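Local coordinates for catechol 1,2-dioxygenase (Pseudomonas putida, PDB 2AZQ), which probably catalyses the iron(III)-dependent intradiol cleavage of catechol with dioxygen to cis,cis-muconate in the beta-ketoadipate pathway, at residues V37-D40 with T41-I45; E49-E52 with D53-W56; H156-T159 with Q160-S164; G216-P219 with A220-H223; I180-A183 with E184-R188. All coordinates share one frame; numbering follows the deposited sequence.

Contact 1. Residues V37-D40 with T41-I45; sequences VLQD and TARLI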
loop_
_atom_site.group_PDB
_atom_site.type_symbol
_atom_site.label_atom_id
_atom_site.label_comp_id
_atom_site.label_asym_id
_atom_site.label_seq_id
_atom_site.Cartn_x
_atom_site.Cartn_y
_atom_site.Cartn_z
ATOM N N VAL A 37 5.424 -10.620 9.581
ATOM C CA VAL A 37 5.459 -9.250 9.053
ATOM C C VAL A 37 5.528 -8.231 10.194
ATOM O O VAL A 37 6.170 -7.176 10.063
ATOM C CB VAL A 37 4.223 -8.936 8.167
ATOM C CG1 VAL A 37 4.231 -7.483 7.753
ATOM C CG2 VAL A 37 4.256 -9.749 6.914
ATOM N N LEU A 38 4.878 -8.542 11.320
ATOM C CA LEU A 38 4.910 -7.633 12.470
ATOM C C LEU A 38 6.236 -7.612 13.258
ATOM O O LEU A 38 6.677 -6.548 13.667
ATOM C CB LEU A 38 3.745 -7.926 13.428
ATOM C CG LEU A 38 2.328 -7.553 12.971
ATOM C CD1 LEU A 38 1.315 -8.187 13.942
ATOM C CD2 LEU A 38 2.170 -6.031 12.878
ATOM N N GLN A 39 6.864 -8.775 13.461
ATOM C CA GLN A 39 8.128 -8.868 14.201
ATOM C C GLN A 39 9.234 -8.189 13.427
ATOM O O GLN A 39 10.110 -7.546 14.019
ATOM C CB GLN A 39 8.570 -10.312 14.403
ATOM C CG GLN A 39 7.622 -11.243 15.108
ATOM C CD GLN A 39 8.241 -12.623 15.243
ATOM O OE1 GLN A 39 9.324 -12.772 15.821
ATOM N NE2 GLN A 39 7.579 -13.631 14.696
ATOM N N ASP A 40 9.218 -8.372 12.105
ATOM C CA ASP A 40 10.223 -7.755 11.250
ATOM C C ASP A 40 9.991 -6.245 11.166
ATOM O O ASP A 40 10.916 -5.464 11.373
ATOM C CB ASP A 40 10.193 -8.345 9.838
ATOM C CG ASP A 40 10.686 -9.785 9.780
ATOM O OD1 ASP A 40 10.735 -10.358 8.673
ATOM O OD2 ASP A 40 11.027 -10.344 10.838
ATOM N N THR A 41 8.762 -5.824 10.876
ATOM C CA THR A 41 8.490 -4.399 10.780
ATOM C C THR A 41 8.971 -3.681 12.035
ATOM O O THR A 41 9.608 -2.625 11.965
ATOM C CB THR A 41 6.989 -4.145 10.537
ATOM O OG1 THR A 41 6.663 -4.568 9.213
ATOM C CG2 THR A 41 6.650 -2.665 10.664
ATOM N N ALA A 42 8.687 -4.275 13.183
ATOM C CA ALA A 42 9.100 -3.729 14.458
ATOM C C ALA A 42 10.628 -3.589 14.562
ATOM O O ALA A 42 11.130 -2.594 15.099
ATOM C CB ALA A 42 8.586 -4.610 15.571
ATOM N N ARG A 43 11.365 -4.587 14.067
ATOM C CA ARG A 43 12.827 -4.540 14.112
ATOM C C ARG A 43 13.411 -3.438 13.237
ATOM O O ARG A 43 14.382 -2.812 13.624
ATOM C CB ARG A 43 13.441 -5.865 13.692
ATOM C CG ARG A 43 13.210 -7.002 14.616
ATOM C CD ARG A 43 13.514 -8.332 13.918
ATOM N NE ARG A 43 13.025 -9.446 14.729
ATOM C CZ ARG A 43 12.909 -10.706 14.313
ATOM N NH1 ARG A 43 13.248 -11.035 13.071
ATOM N NH2 ARG A 43 12.442 -11.638 15.144
ATOM N N LEU A 44 12.869 -3.217 12.047
ATOM C CA LEU A 44 13.410 -2.125 11.246
ATOM C C LEU A 44 13.284 -0.872 12.101
ATOM O O LEU A 44 14.247 -0.150 12.328
ATOM C CB LEU A 44 12.588 -1.809 10.007
ATOM C CG LEU A 44 12.287 -2.535 8.727
ATOM C CD1 LEU A 44 11.477 -1.549 7.948
ATOM C CD2 LEU A 44 13.523 -2.898 7.938
ATOM N N ILE A 45 12.056 -0.600 12.524
ATOM C CA ILE A 45 11.794 0.569 13.325
ATOM C C ILE A 45 12.780 0.682 14.484
ATOM O O ILE A 45 13.215 1.770 14.825
ATOM C CB ILE A 45 10.350 0.541 13.854
ATOM C CG1 ILE A 45 9.381 0.594 12.672
ATOM C CG2 ILE A 45 10.127 1.685 14.831
ATOM C CD1 ILE A 45 7.952 0.246 13.039
#
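The carbonyl oxygen of Val37 accepts two hydrogen bonds from Thr41, one from the backbone N at 3.0 Å and one from OG1 at 2.8 Å, which approach from opposite faces of the carbonyl plane. Thr41 OG1 can fold back one turn because it stands beside its own backbone N, anti to the carbonyl carbon (chi1 -70°). Threonine suits a helix here because its hydroxyl is satisfied by a carbonyl of the preceding turn. The next residues follow the usual i+4 to i pattern, Ala42 N donating to Leu38 O at 3.1 Å. Arg43 reaches back along the helix, and Gln39 CB lies over one face of its guanidinium. Its NH1 is 3.2 Å from Asp40 OD2, a salt bridge of charge alone, since the oxygen lies well out of the guanidinium plane. Asp40 OD1 also pairs with Arg36, probably tempering the carboxylate's charge. Within helix 28-49, Leu38 and Ala42 suit the side packed on Phe15 of helix 9-19, while Leu38 and Thr41 also meet Ile80 of the second subunit.

Contact 2. Residues E49-E52 with D53-W56; sequences EITE and DEFW. With PCF (1,2-diacyl-sn-glycero-3-phoshocholine), chain C.
Thr51 and Glu54 exchange hydrogen bonds between side chain and backbone. Glu54 N donates to Thr51 OG1 at 2.9 Å, and Thr51 N returns a nearly straight bond (170°) to Glu54 OE1 at 3.1 Å, using the anti lone pair of that oxygen. Thr51 OG1 faces the helix because chi1 of 82° puts it between the backbone N and carbonyl carbon, while the glutamate chain crosses the threonine at about a right angle. This is a capping box, with Thr51 as N-cap of helix 52-68: a short hydroxyl and a longer carboxylate satisfy two amides. Phe55 N bonds Thr51 O and Trp56 N bonds Glu52 O at 2.9 Å. Ile50 CG2 packs on Glu54 CB at 3.6 Å and reaches Phe55 CB at 4.2 Å, a hydrophobic staple beside the box. Ile50 CG1 lies 4.2 Å from C38 of the bound phospholipid, whose pocket includes Asp53 and Glu54. From the second subunit, Arg29 forms a salt bridge with Glu54 OE1 and His303 N donates to Asp53 OD1.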
loop_
_atom_site.group_PDB
_atom_site.type_symbol
_atom_site.label_atom_id
_atom_site.label_comp_id
_atom_site.label_asym_id
_atom_site.label_seq_id
_atom_site.Cartn_x
_atom_site.Cartn_y
_atom_site.Cartn_z
ATOM N N GLU A 49 15.879 3.038 13.707
ATOM C CA GLU A 49 15.277 4.104 14.472
ATOM C C GLU A 49 14.447 5.036 13.612
ATOM O O GLU A 49 14.738 6.228 13.506
ATOM C CB GLU A 49 16.344 4.906 15.217
ATOM C CG GLU A 49 15.741 6.003 16.039
ATOM C CD GLU A 49 16.766 6.832 16.738
ATOM O OE1 GLU A 49 17.778 7.205 16.092
ATOM O OE2 GLU A 49 16.542 7.131 17.938
ATOM N N ILE A 50 13.414 4.477 12.992
ATOM C CA ILE A 50 12.515 5.264 12.168
ATOM C C ILE A 50 11.724 6.198 13.101
ATOM O O ILE A 50 11.234 5.787 14.149
ATOM C CB ILE A 50 11.553 4.337 11.346
ATOM C CG1 ILE A 50 12.298 3.712 10.166
ATOM C CG2 ILE A 50 10.378 5.120 10.772
ATOM C CD1 ILE A 50 13.361 2.747 10.549
ATOM N N THR A 51 11.626 7.460 12.717
ATOM C CA THR A 51 10.908 8.466 13.486
ATOM C C THR A 51 9.387 8.288 13.273
ATOM O O THR A 51 8.978 7.542 12.385
ATOM C CB THR A 51 11.313 9.889 12.993
ATOM O OG1 THR A 51 10.573 10.232 11.816
ATOM C CG2 THR A 51 12.804 9.914 12.601
ATOM N N GLU A 52 8.554 8.952 14.078
ATOM C CA GLU A 52 7.112 8.862 13.849
ATOM C C GLU A 52 6.782 9.494 12.502
ATOM O O GLU A 52 5.928 8.969 11.776
ATOM C CB GLU A 52 6.301 9.626 14.879
ATOM C CG GLU A 52 6.496 9.214 16.299
ATOM C CD GLU A 52 5.252 9.514 17.105
ATOM O OE1 GLU A 52 4.727 10.657 16.986
ATOM O OE2 GLU A 52 4.809 8.597 17.841
ATOM N N ASP A 53 7.436 10.625 12.181
ATOM C CA ASP A 53 7.196 11.305 10.907
ATOM C C ASP A 53 7.533 10.418 9.727
ATOM O O ASP A 53 6.840 10.431 8.718
ATOM C CB ASP A 53 8.018 12.579 10.763
ATOM C CG ASP A 53 7.745 13.578 11.848
ATOM O OD1 ASP A 53 6.559 13.857 12.124
ATOM O OD2 ASP A 53 8.725 14.109 12.418
ATOM N N GLU A 54 8.601 9.644 9.844
ATOM C CA GLU A 54 8.969 8.790 8.734
ATOM C C GLU A 54 7.899 7.712 8.594
ATOM O O GLU A 54 7.408 7.438 7.504
ATOM C CB GLU A 54 10.381 8.192 8.948
ATOM C CG GLU A 54 11.419 9.263 9.081
ATOM C CD GLU A 54 12.845 8.764 9.167
ATOM O OE1 GLU A 54 13.178 8.026 10.113
ATOM O OE2 GLU A 54 13.642 9.137 8.283
ATOM N N PHE A 55 7.523 7.133 9.721
ATOM C CA PHE A 55 6.530 6.079 9.734
ATOM C C PHE A 55 5.224 6.505 9.116
ATOM O O PHE A 55 4.652 5.749 8.319
ATOM C CB PHE A 55 6.241 5.606 11.150
ATOM C CG PHE A 55 5.249 4.515 11.195
ATOM C CD1 PHE A 55 5.648 3.205 11.091
ATOM C CD2 PHE A 55 3.888 4.798 11.233
ATOM C CE1 PHE A 55 4.716 2.184 11.021
ATOM C CE2 PHE A 55 2.949 3.781 11.160
ATOM C CZ PHE A 55 3.376 2.468 11.053
ATOM N N TRP A 56 4.743 7.697 9.486
ATOM C CA TRP A 56 3.465 8.175 8.950
ATOM C C TRP A 56 3.499 8.730 7.516
ATOM O O TRP A 56 2.462 8.774 6.846
ATOM C CB TRP A 56 2.786 9.143 9.934
ATOM C CG TRP A 56 2.380 8.436 11.250
ATOM C CD1 TRP A 56 2.977 8.565 12.473
ATOM C CD2 TRP A 56 1.349 7.435 11.419
ATOM N NE1 TRP A 56 2.388 7.712 13.384
ATOM C CE2 TRP A 56 1.389 7.011 12.763
ATOM C CE3 TRP A 56 0.400 6.858 10.559
ATOM C CZ2 TRP A 56 0.520 6.043 13.269
ATOM C CZ3 TRP A 56 -0.467 5.888 11.071
ATOM C CH2 TRP A 56 -0.399 5.495 12.411
HETATM N N PCF C . 8.369 18.780 1.192
HETATM P P PCF C . 11.071 14.967 2.307
HETATM O O11 PCF C . 10.912 13.384 2.604
HETATM O O12 PCF C . 11.990 15.552 3.311
HETATM O O13 PCF C . 9.576 15.506 2.574
HETATM O O14 PCF C . 11.434 15.121 0.880
HETATM C C11 PCF C . 9.230 16.895 2.595
HETATM C C12 PCF C . 8.826 17.378 1.197
HETATM C C13 PCF C . 7.153 18.937 2.004
HETATM C C14 PCF C . 9.419 19.673 1.708
HETATM C C15 PCF C . 8.057 19.170 -0.191
HETATM C C1 PCF C . 9.705 12.744 2.161
HETATM C C2 PCF C . 9.774 11.210 2.026
HETATM C C3 PCF C . 10.181 10.488 3.311
HETATM O O31 PCF C . 9.762 11.170 4.513
HETATM O O32 PCF C . 10.007 11.088 6.740
HETATM C C31 PCF C . 10.167 10.541 5.642
HETATM C C32 PCF C . 10.937 9.230 5.482
HETATM C C33 PCF C . 10.104 8.151 4.801
HETATM C C34 PCF C . 10.904 6.853 4.583
HETATM C C35 PCF C . 10.017 5.617 4.523
HETATM C C36 PCF C . 10.556 4.606 5.537
HETATM C C37 PCF C . 9.381 3.929 6.244
HETATM C C38 PCF C . 9.785 2.673 7.005
HETATM C C39 PCF C . 8.454 2.167 7.554
HETATM C C40 PCF C . 8.513 0.671 7.860
HETATM C C41 PCF C . 7.120 0.100 8.129
HETATM C C42 PCF C . 6.120 0.414 7.011
HETATM C C43 PCF C . 4.956 -0.574 7.081
HETATM O O21 PCF C . 8.470 10.840 1.541
HETATM O O22 PCF C . 7.152 9.445 0.458
HETATM C C21 PCF C . 8.283 9.672 0.870
HETATM C C22 PCF C . 9.385 8.651 0.565
HETATM C C23 PCF C . 8.784 7.267 0.888
HETATM C C24 PCF C . 9.187 6.106 -0.039
HETATM C C25 PCF C . 9.196 4.720 0.629
HETATM C C26 PCF C . 7.902 4.421 1.408
HETATM C C27 PCF C . 7.906 3.037 2.069
HETATM C C28 PCF C . 7.133 1.950 1.322
HETATM C C29 PCF C . 6.686 0.921 2.365
HETATM C C30 PCF C . 6.373 -0.452 1.745
HETATM C C44 PCF C . 3.637 -0.017 6.552
HETATM C C45 PCF C . 2.640 -0.977 6.725
HETATM C C46 PCF C . 1.299 -0.610 6.773
#

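Contact 3. Residues H156-T159 with Q160-S164; sequences HANT and QGTYS. With FE (Fe (III) ion), chain B.
Asn158 starts its side chain with CB 4.0 Å from Thr162 O, the oxygen that accepts the Asn158 backbone N. At CG the chain turns between the backbone N and carbonyl carbon (chi1 68°), which brings OD1 round to the backbone N-H groups of Gln160 and Thr162. OD1 then takes the Thr162 N-H in a nearly straight bond of 2.9 Å (169°) and a weak one from Gln160 N. At the other branch, ND2 passes 3.6 Å from Gln160 NE2, the two amide planes 47° apart. Asparagine suits the place, being short enough to accept these backbone donors. The backbone beneath is a type I turn from Asn158 to Gly161 followed by a G1 bulge; Gly161, at positive phi, has angles at which a CB would jam against the preceding carbonyl oxygen. With an alanine here, Thr162 N is likely to lose its side-chain acceptor, leaving the turn to its two backbone bonds. Beyond the bulge the chain delivers Tyr163, one ring face lying on Ala157 N and its CE1 touching Ala157 CB at 4.2 Å. Its OH binds the iron, whose other protein ligands are Tyr197, His221 and His223, and the ring meets that of Tyr197.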
loop_
_atom_site.group_PDB
_atom_site.type_symbol
_atom_site.label_atom_id
_atom_site.label_comp_id
_atom_site.label_asym_id
_atom_site.label_seq_id
_atom_site.Cartn_x
_atom_site.Cartn_y
_atom_site.Cartn_z
ATOM N N HIS A 156 2.202 -4.469 -26.419
ATOM C CA HIS A 156 3.317 -3.523 -26.369
ATOM C C HIS A 156 2.835 -2.097 -26.516
ATOM O O HIS A 156 1.696 -1.861 -26.956
ATOM C CB HIS A 156 4.393 -3.854 -27.425
ATOM C CG HIS A 156 4.011 -3.548 -28.850
ATOM N ND1 HIS A 156 3.982 -2.267 -29.362
ATOM C CD2 HIS A 156 3.707 -4.368 -29.888
ATOM C CE1 HIS A 156 3.680 -2.309 -30.648
ATOM N NE2 HIS A 156 3.507 -3.572 -30.993
ATOM N N ALA A 157 3.690 -1.153 -26.118
ATOM C CA ALA A 157 3.356 0.260 -26.184
ATOM C C ALA A 157 3.358 0.772 -27.616
ATOM O O ALA A 157 3.877 0.134 -28.522
ATOM C CB ALA A 157 4.323 1.059 -25.359
ATOM N N ASN A 158 2.747 1.934 -27.804
ATOM C CA ASN A 158 2.683 2.567 -29.099
ATOM C C ASN A 158 3.847 3.585 -29.218
ATOM O O ASN A 158 4.741 3.609 -28.357
ATOM C CB ASN A 158 1.310 3.219 -29.273
ATOM C CG ASN A 158 1.082 4.404 -28.352
ATOM O OD1 ASN A 158 1.874 4.693 -27.461
ATOM N ND2 ASN A 158 -0.020 5.095 -28.572
ATOM N N THR A 159 3.862 4.416 -30.263
ATOM C CA THR A 159 4.970 5.357 -30.413
ATOM C C THR A 159 5.017 6.435 -29.319
ATOM O O THR A 159 6.078 6.983 -29.072
ATOM C CB THR A 159 4.988 6.019 -31.804
ATOM O OG1 THR A 159 3.857 6.879 -31.935
ATOM C CG2 THR A 159 4.932 4.982 -32.888
ATOM N N GLN A 160 3.901 6.745 -28.663
ATOM C CA GLN A 160 3.931 7.732 -27.569
ATOM C C GLN A 160 4.436 6.966 -26.339
ATOM O O GLN A 160 4.655 7.536 -25.248
ATOM C CB GLN A 160 2.545 8.260 -27.215
ATOM C CG GLN A 160 1.846 9.126 -28.221
ATOM C CD GLN A 160 0.327 9.032 -28.026
ATOM O OE1 GLN A 160 -0.190 9.262 -26.906
ATOM N NE2 GLN A 160 -0.397 8.666 -29.105
ATOM N N GLY A 161 4.585 5.660 -26.511
ATOM C CA GLY A 161 5.058 4.856 -25.408
ATOM C C GLY A 161 4.022 4.546 -24.340
ATOM O O GLY A 161 4.356 4.560 -23.160
ATOM N N THR A 162 2.779 4.279 -24.729
ATOM C CA THR A 162 1.774 3.926 -23.729
ATOM C C THR A 162 1.060 2.678 -24.192
ATOM O O THR A 162 1.190 2.285 -25.350
ATOM C CB THR A 162 0.698 5.030 -23.482
ATOM O OG1 THR A 162 -0.192 5.104 -24.597
ATOM C CG2 THR A 162 1.348 6.375 -23.258
ATOM N N TYR A 163 0.334 2.033 -23.278
ATOM C CA TYR A 163 -0.401 0.821 -23.640
ATOM C C TYR A 163 -1.875 1.115 -23.747
ATOM O O TYR A 163 -2.393 1.987 -23.053
ATOM C CB TYR A 163 -0.197 -0.292 -22.617
ATOM C CG TYR A 163 1.217 -0.832 -22.507
ATOM C CD1 TYR A 163 2.206 -0.103 -21.863
ATOM C CD2 TYR A 163 1.535 -2.113 -22.970
ATOM C CE1 TYR A 163 3.479 -0.637 -21.661
ATOM C CE2 TYR A 163 2.800 -2.659 -22.777
ATOM C CZ TYR A 163 3.770 -1.914 -22.109
ATOM O OH TYR A 163 5.007 -2.450 -21.831
ATOM N N SER A 164 -2.563 0.416 -24.637
ATOM C CA SER A 164 -3.994 0.652 -24.755
ATOM C C SER A 164 -4.647 0.195 -23.450
ATOM O O SER A 164 -3.999 -0.412 -22.576
ATOM C CB SER A 164 -4.586 -0.139 -25.906
ATOM O OG SER A 164 -4.547 -1.524 -25.632
HETATM FE FE FE B . 5.869 -3.121 -20.633
#

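Contact 4. Residues G216-P219 with A220-H223; sequences GQRP and AHVH. With FE (Fe (III) ion), chain B.
The ferric site of this intradiol dioxygenase takes two ligands from strand 217-227, His221 and His223, and the first is steadied by Arg218 and Pro219. His221 NE2 binds the iron at 2.4 Å and His223 NE2 at 2.0 Å. On the far side of the His221 ring, ND1 donates to Pro219 O at 2.6 Å, with the oxygen close to the ring plane. Across the ring face lies the Arg218 guanidinium, stacked flat with centres 3.7 Å apart and planes at 12°. A bend at chi3 (51°) brings it there. Arginine suits the place because its flat end can stack while its N-H groups bond at the rim, NH2 donating to Gln237 OE1. A serine in its place has no flat group to stack, and would probably leave this face of His221 uncovered and Gln237 OE1 without this donor. Because ND1 holds its proton toward the carbonyl, NE2 is left to offer its lone pair to iron; the acceptor probably strengthens that donation, while the arginine's charge over the ring would probably pull the other way.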
loop_
_atom_site.group_PDB
_atom_site.type_symbol
_atom_site.label_atom_id
_atom_site.label_comp_id
_atom_site.label_asym_id
_atom_site.label_seq_id
_atom_site.Cartn_x
_atom_site.Cartn_y
_atom_site.Cartn_z
ATOM N N GLY A 216 13.313 6.123 -13.962
ATOM C CA GLY A 216 12.238 5.172 -14.083
ATOM C C GLY A 216 11.928 4.855 -15.519
ATOM O O GLY A 216 10.764 4.854 -15.905
ATOM N N GLN A 217 12.968 4.573 -16.302
ATOM C CA GLN A 217 12.829 4.255 -17.728
ATOM C C GLN A 217 13.012 2.797 -18.051
ATOM O O GLN A 217 13.773 2.100 -17.381
ATOM C CB GLN A 217 13.876 4.991 -18.569
ATOM C CG GLN A 217 13.308 5.908 -19.634
ATOM C CD GLN A 217 12.809 7.196 -19.032
ATOM O OE1 GLN A 217 13.544 7.861 -18.305
ATOM N NE2 GLN A 217 11.569 7.557 -19.324
ATOM N N ARG A 218 12.343 2.365 -19.115
ATOM C CA ARG A 218 12.478 1.002 -19.630
ATOM C C ARG A 218 12.763 1.039 -21.138
ATOM O O ARG A 218 12.391 1.978 -21.815
ATOM C CB ARG A 218 11.212 0.188 -19.402
ATOM C CG ARG A 218 10.837 -0.014 -17.957
ATOM C CD ARG A 218 9.950 -1.212 -17.873
ATOM N NE ARG A 218 10.596 -2.314 -18.570
ATOM C CZ ARG A 218 10.003 -3.458 -18.876
ATOM N NH1 ARG A 218 8.722 -3.662 -18.535
ATOM N NH2 ARG A 218 10.682 -4.372 -19.569
ATOM N N PRO A 219 13.463 0.028 -21.672
ATOM C CA PRO A 219 13.794 -0.067 -23.104
ATOM C C PRO A 219 12.553 -0.483 -23.894
ATOM O O PRO A 219 11.611 -1.039 -23.341
ATOM C CB PRO A 219 14.840 -1.185 -23.143
ATOM C CG PRO A 219 15.357 -1.227 -21.712
ATOM C CD PRO A 219 14.068 -1.104 -20.959
ATOM N N ALA A 220 12.563 -0.224 -25.192
ATOM C CA ALA A 220 11.452 -0.639 -26.035
ATOM C C ALA A 220 11.391 -2.187 -25.983
ATOM O O ALA A 220 12.409 -2.884 -26.155
ATOM C CB ALA A 220 11.674 -0.161 -27.455
ATOM N N HIS A 221 10.208 -2.732 -25.741
ATOM C CA HIS A 221 10.084 -4.164 -25.667
ATOM C C HIS A 221 8.707 -4.652 -26.101
ATOM O O HIS A 221 7.848 -3.852 -26.448
ATOM C CB HIS A 221 10.392 -4.627 -24.239
ATOM C CG HIS A 221 9.529 -3.978 -23.198
ATOM N ND1 HIS A 221 9.802 -2.734 -22.674
ATOM C CD2 HIS A 221 8.350 -4.367 -22.653
ATOM C CE1 HIS A 221 8.828 -2.385 -21.857
ATOM N NE2 HIS A 221 7.936 -3.357 -21.827
ATOM N N VAL A 222 8.525 -5.972 -26.114
ATOM C CA VAL A 222 7.248 -6.550 -26.499
ATOM C C VAL A 222 6.994 -7.665 -25.513
ATOM O O VAL A 222 7.833 -8.522 -25.321
ATOM C CB VAL A 222 7.271 -7.132 -27.972
ATOM C CG1 VAL A 222 5.895 -7.492 -28.402
ATOM C CG2 VAL A 222 7.855 -6.141 -28.920
ATOM N N HIS A 223 5.856 -7.655 -24.846
ATOM C CA HIS A 223 5.541 -8.719 -23.849
ATOM C C HIS A 223 4.928 -10.011 -24.441
ATOM O O HIS A 223 4.132 -9.970 -25.385
ATOM C CB HIS A 223 4.528 -8.158 -22.836
ATOM C CG HIS A 223 4.999 -6.967 -22.063
ATOM N ND1 HIS A 223 5.766 -7.059 -20.922
ATOM C CD2 HIS A 223 4.802 -5.645 -22.276
ATOM C CE1 HIS A 223 6.022 -5.844 -20.468
ATOM N NE2 HIS A 223 5.448 -4.969 -21.274
HETATM FE FE FE B . 5.869 -3.121 -20.633
#

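Contact 5. Residues I180-A183 with E184-R188; sequences ITDA and EGRYR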
loop_
_atom_site.group_PDB
_atom_site.type_symbol
_atom_site.label_atom_id
_atom_site.label_comp_id
_atom_site.label_asym_id
_atom_site.label_seq_id
_atom_site.Cartn_x
_atom_site.Cartn_y
_atom_site.Cartn_z
ATOM N N ILE A 180 -2.478 -17.544 -32.937
ATOM C CA ILE A 180 -2.387 -19.026 -32.886
ATOM C C ILE A 180 -1.337 -19.516 -33.891
ATOM O O ILE A 180 -1.439 -19.201 -35.074
ATOM C CB ILE A 180 -3.693 -19.731 -33.326
ATOM C CG1 ILE A 180 -4.897 -19.215 -32.529
ATOM C CG2 ILE A 180 -3.505 -21.221 -33.216
ATOM C CD1 ILE A 180 -4.757 -19.293 -31.057
ATOM N N THR A 181 -0.345 -20.288 -33.472
ATOM C CA THR A 181 0.645 -20.724 -34.467
ATOM C C THR A 181 0.069 -21.710 -35.486
ATOM O O THR A 181 -0.776 -22.527 -35.138
ATOM C CB THR A 181 1.934 -21.344 -33.812
ATOM O OG1 THR A 181 1.591 -22.346 -32.847
ATOM C CG2 THR A 181 2.768 -20.264 -33.170
ATOM N N ASP A 182 0.512 -21.614 -36.746
ATOM C CA ASP A 182 0.044 -22.516 -37.815
ATOM C C ASP A 182 0.779 -23.887 -37.891
ATOM O O ASP A 182 1.608 -24.229 -37.035
ATOM C CB ASP A 182 0.098 -21.792 -39.176
ATOM C CG ASP A 182 1.509 -21.389 -39.598
ATOM O OD1 ASP A 182 1.648 -20.424 -40.383
ATOM O OD2 ASP A 182 2.489 -22.034 -39.181
ATOM N N ALA A 183 0.450 -24.679 -38.907
ATOM C CA ALA A 183 1.054 -25.999 -39.095
ATOM C C ALA A 183 2.561 -25.969 -38.937
ATOM O O ALA A 183 3.144 -26.877 -38.354
ATOM C CB ALA A 183 0.697 -26.560 -40.475
ATOM N N GLU A 184 3.198 -24.940 -39.475
ATOM C CA GLU A 184 4.642 -24.841 -39.358
ATOM C C GLU A 184 5.054 -24.264 -37.984
ATOM O O GLU A 184 6.228 -24.002 -37.718
ATOM C CB GLU A 184 5.179 -24.000 -40.510
ATOM C CG GLU A 184 6.664 -23.732 -40.434
ATOM C CD GLU A 184 7.158 -22.834 -41.571
ATOM O OE1 GLU A 184 6.374 -21.927 -41.972
ATOM O OE2 GLU A 184 8.325 -23.021 -42.032
ATOM N N GLY A 185 4.070 -24.092 -37.108
ATOM C CA GLY A 185 4.328 -23.566 -35.782
ATOM C C GLY A 185 4.782 -22.125 -35.765
ATOM O O GLY A 185 5.513 -21.709 -34.870
ATOM N N ARG A 186 4.345 -21.338 -36.733
ATOM C CA ARG A 186 4.777 -19.955 -36.749
ATOM C C ARG A 186 3.680 -18.925 -36.539
ATOM O O ARG A 186 2.487 -19.212 -36.682
ATOM C CB ARG A 186 5.540 -19.654 -38.037
ATOM C CG ARG A 186 4.781 -20.024 -39.277
ATOM C CD ARG A 186 5.514 -19.611 -40.544
ATOM N NE ARG A 186 4.651 -19.854 -41.697
ATOM C CZ ARG A 186 4.500 -19.001 -42.708
ATOM N NH1 ARG A 186 5.159 -17.838 -42.712
ATOM N NH2 ARG A 186 3.662 -19.300 -43.702
ATOM N N TYR A 187 4.114 -17.726 -36.164
ATOM C CA TYR A 187 3.220 -16.609 -35.918
ATOM C C TYR A 187 3.821 -15.483 -36.731
ATOM O O TYR A 187 5.051 -15.397 -36.861
ATOM C CB TYR A 187 3.197 -16.256 -34.417
ATOM C CG TYR A 187 4.501 -15.690 -33.873
ATOM C CD1 TYR A 187 4.770 -14.317 -33.923
ATOM C CD2 TYR A 187 5.472 -16.523 -33.328
ATOM C CE1 TYR A 187 5.986 -13.792 -33.430
ATOM C CE2 TYR A 187 6.678 -16.013 -32.836
ATOM C CZ TYR A 187 6.929 -14.647 -32.883
ATOM O OH TYR A 187 8.104 -14.139 -32.352
ATOM N N ARG A 188 2.946 -14.641 -37.278
ATOM C CA ARG A 188 3.317 -13.480 -38.111
ATOM C C ARG A 188 2.578 -12.248 -37.566
ATOM O O ARG A 188 1.370 -12.296 -37.365
ATOM C CB ARG A 188 2.873 -13.731 -39.561
ATOM C CG ARG A 188 3.942 -14.151 -40.583
ATOM C CD ARG A 188 4.724 -12.926 -41.085
ATOM N NE ARG A 188 3.835 -11.799 -41.395
ATOM C CZ ARG A 188 3.858 -10.623 -40.755
ATOM N NH1 ARG A 188 4.733 -10.414 -39.767
ATOM N NH2 ARG A 188 2.988 -9.661 -41.078
#
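Asp182 and Arg186 pair across a type I turn from Asp182 to Gly185: Asp182 N bonds Arg186 O at 3.1 Å, and Gly185 N closes the turn on Asp182 O. Gly185 has positive phi (67°), where glycine is favoured. The Asp182 carboxylate folds back over the turn because CG sits between the backbone N and carbonyl carbon (chi1 63°). Its OD2 accepts Arg186 N at 3.1 Å, met from above the carboxylate plane, and a weak bond from Glu184 N at 3.0 Å. OD1 lies 3.3 Å from Arg186 NE, a salt bridge by charge only, since this oxygen stands well out of the guanidinium plane. Glu184 joins this network, though the place of its OE1 is doubtful. Thr181 CG2 touches Tyr187 CB at 4.2 Å, and Thr181 CA makes a C-H...O contact with Arg186 O. Threonine suits this buried spot because its methyl packs while OG1 bonds Ala150 N and Leu147 O; Tyr187 likewise sends its OH to Phe286 O. A type I turn followed by a G1 bulge, with aspartate leading and glycine at the bulge, here joins strands 176-180 and 186-192.

In the fold
From the N terminus, contact 1 bonds successive turns of helix 28-49, and contact 2 closes the short link to helix 52-68 by capping that helix. Their centres are 13 Å apart, Ile45 O and Ile50 N probably hydrogen-bond at 3.3 Å, and both meet the second subunit. In the dioxygenase region contact 3 rounds the loop after strand 151-155, contact 5 turns the chain into strand 186-192, and contact 4 lies on strand 217-227. All five run in series, none nesting or crossing. Contacts 3 and 4, centres about 10 Å apart, converge on the iron, whereas the centre of contact 5 lies about 25 and 26 Å from theirs, and the helical pair is farther away still.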